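Local coordinates for hypothetical protein PH0435 (Pyrococcus horikoshii, PDB 2YV4) that is of unknown function but, as the C-terminal Sua5 domain of a probable threonylcarbamoyl-AMP synthase, may bind RNA or take part in tRNA modification, at residues K32-I37 with N43-F48. Numbering follows the deposited sequence.
Sequences KKVGVI and NADEFF
Val34-Ile37 and Glu46-Phe48 run as adjacent parallel strands, their axes 15° apart and 4.7 Å at closest approach, with Gly35 beside Glu46, Val36 beside Phe47 and Ile37 beside Phe48. The ladder follows the parallel pattern: Val36 N donates to Glu46 O (2.9 Å), and Val36 O accepts from Phe48 N. At the start of the pairing, Val34 O keeps the regular bond from Glu46 N, at 3.2 Å, and gains a second donor, Asp45 N at 2.8 Å. Val34 N, in turn, is bound by a side chain: Asp45 OD2 accepts it at 2.9 Å through its anti lone pair, nearly straight at 161°. With chi1 at -64°, Asp45 CG stands beside its own backbone N, so that carboxylate and amide together clasp both polar backbone atoms of Val34. The same OD2 also takes a water that bridges to Lys32 O.

On the face of Val36, the Ala44 methyl meets Val36 CG2 at 3.6 Å, while the Phe47 ring brings CD2 obliquely to Val36 O. On the opposite face, that of Glu46, the extended Lys33 chain crosses the bent Glu46 side chain, Lys33 CE resting 3.6 Å from Glu46 OE2. Their salt bridge is long; Lys33 NZ is hydrogen-bonded to Ala71 O, and Glu46 OE1 to Tyr67 OH. Ile37 and Phe48 pack on helix 54-70, whereas Val34 faces helix 13-29.

This edge of the five-stranded parallel alpha/beta sheet therefore begins with a carboxylate standing in for a strand carbonyl. Gripped by the Val34 amide and the bridging water, and with Lys33 CA and Val34 CG1 packed against it, Asp45 OD2 is probably held in a fixed orientation, and the donors around it would favour its negative charge.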
loop_
_atom_site.group_PDB
_atom_site.type_symbol
_atom_site.label_atom_id
_atom_site.label_comp_id
_atom_site.label_asym_id
_atom_site.label_seq_id
_atom_site.Cartn_x
_atom_site.Cartn_y
_atom_site.Cartn_z
ATOM N N LYS A 32 -5.498 -2.287 14.536
ATOM C CA LYS A 32 -5.312 -3.029 13.299
ATOM C C LYS A 32 -3.829 -3.239 13.008
ATOM O O LYS A 32 -3.025 -2.312 13.137
ATOM C CB LYS A 32 -5.932 -2.269 12.125
ATOM C CG LYS A 32 -7.421 -2.037 12.235
ATOM C CD LYS A 32 -8.194 -3.332 12.081
ATOM C CE LYS A 32 -9.683 -3.066 12.171
ATOM N NZ LYS A 32 -10.085 -2.023 11.182
ATOM N N LYS A 33 -3.464 -4.463 12.638
ATOM C CA LYS A 33 -2.083 -4.747 12.273
ATOM C C LYS A 33 -2.045 -4.217 10.841
ATOM O O LYS A 33 -2.840 -4.637 10.000
ATOM C CB LYS A 33 -1.808 -6.253 12.307
ATOM C CG LYS A 33 -0.358 -6.624 12.047
ATOM C CD LYS A 33 -0.136 -8.126 12.168
ATOM C CE LYS A 33 1.328 -8.481 11.941
ATOM N NZ LYS A 33 1.602 -9.928 12.180
ATOM N N VAL A 34 -1.138 -3.285 10.570
ATOM C CA VAL A 34 -1.063 -2.666 9.252
ATOM C C VAL A 34 0.221 -2.912 8.467
ATOM O O VAL A 34 1.329 -2.897 9.009
ATOM C CB VAL A 34 -1.309 -1.139 9.378
ATOM C CG1 VAL A 34 -0.366 -0.554 10.390
ATOM C CG2 VAL A 34 -1.132 -0.455 8.030
ATOM N N GLY A 35 0.050 -3.138 7.171
ATOM C CA GLY A 35 1.184 -3.377 6.300
ATOM C C GLY A 35 1.213 -2.346 5.191
ATOM O O GLY A 35 0.176 -1.843 4.761
ATOM N N VAL A 36 2.410 -2.003 4.744
ATOM C CA VAL A 36 2.553 -1.044 3.673
ATOM C C VAL A 36 3.323 -1.667 2.524
ATOM O O VAL A 36 4.351 -2.315 2.727
ATOM C CB VAL A 36 3.313 0.218 4.132
ATOM C CG1 VAL A 36 3.793 1.018 2.907
ATOM C CG2 VAL A 36 2.409 1.079 5.008
ATOM N N ILE A 37 2.795 -1.497 1.322
ATOM C CA ILE A 37 3.473 -1.962 0.125
ATOM C C ILE A 37 3.788 -0.628 -0.543
ATOM O O ILE A 37 2.897 0.024 -1.090
ATOM C CB ILE A 37 2.555 -2.791 -0.794
ATOM C CG1 ILE A 37 2.035 -4.023 -0.050
ATOM C CG2 ILE A 37 3.331 -3.232 -2.030
ATOM C CD1 ILE A 37 1.099 -4.887 -0.891
ATOM N N ASN A 43 6.718 3.181 9.209
ATOM C CA ASN A 43 6.577 2.512 10.498
ATOM C C ASN A 43 5.373 1.590 10.647
ATOM O O ASN A 43 4.834 1.440 11.748
ATOM C CB ASN A 43 6.567 3.533 11.629
ATOM C CG ASN A 43 7.731 3.354 12.561
ATOM O OD1 ASN A 43 7.899 2.290 13.159
ATOM N ND2 ASN A 43 8.558 4.387 12.686
ATOM N N ALA A 44 4.944 0.981 9.547
ATOM C CA ALA A 44 3.826 0.054 9.617
ATOM C C ALA A 44 4.342 -1.185 10.349
ATOM O O ALA A 44 5.524 -1.256 10.686
ATOM C CB ALA A 44 3.362 -0.316 8.222
ATOM N N ASP A 45 3.464 -2.151 10.602
ATOM C CA ASP A 45 3.867 -3.385 11.281
ATOM C C ASP A 45 4.578 -4.316 10.302
ATOM O O ASP A 45 5.363 -5.173 10.705
ATOM C CB ASP A 45 2.649 -4.122 11.841
ATOM C CG ASP A 45 1.929 -3.333 12.904
ATOM O OD1 ASP A 45 2.575 -2.961 13.908
ATOM O OD2 ASP A 45 0.721 -3.085 12.736
ATOM N N GLU A 46 4.289 -4.144 9.017
ATOM C CA GLU A 46 4.880 -4.982 7.977
ATOM C C GLU A 46 5.188 -4.144 6.748
ATOM O O GLU A 46 4.466 -3.197 6.436
ATOM C CB GLU A 46 3.905 -6.093 7.582
ATOM C CG GLU A 46 3.476 -7.019 8.721
ATOM C CD GLU A 46 4.533 -8.047 9.065
ATOM O OE1 GLU A 46 5.479 -8.224 8.266
ATOM O OE2 GLU A 46 4.413 -8.689 10.128
ATOM N N PHE A 47 6.253 -4.496 6.038
ATOM C CA PHE A 47 6.612 -3.750 4.843
ATOM C C PHE A 47 7.100 -4.652 3.716
ATOM O O PHE A 47 7.760 -5.663 3.954
ATOM C CB PHE A 47 7.687 -2.703 5.165
ATOM C CG PHE A 47 8.248 -2.017 3.944
ATOM C CD1 PHE A 47 9.505 -2.354 3.456
ATOM C CD2 PHE A 47 7.490 -1.081 3.245
ATOM C CE1 PHE A 47 9.999 -1.772 2.287
ATOM C CE2 PHE A 47 7.974 -0.496 2.078
ATOM C CZ PHE A 47 9.227 -0.840 1.597
ATOM N N PHE A 48 6.750 -4.285 2.490
ATOM C CA PHE A 48 7.180 -5.027 1.309
ATOM C C PHE A 48 7.350 -3.969 0.226
ATOM O O PHE A 48 6.458 -3.146 0.013
ATOM C CB PHE A 48 6.123 -6.049 0.884
ATOM C CG PHE A 48 6.643 -7.117 -0.054
ATOM C CD1 PHE A 48 6.884 -8.410 0.409
ATOM C CD2 PHE A 48 6.877 -6.834 -1.397
ATOM C CE1 PHE A 48 7.346 -9.409 -0.454
ATOM C CE2 PHE A 48 7.339 -7.824 -2.269
ATOM C CZ PHE A 48 7.573 -9.114 -1.797
HETATM O O HOH W 1 -1.041 -2.582 14.971
#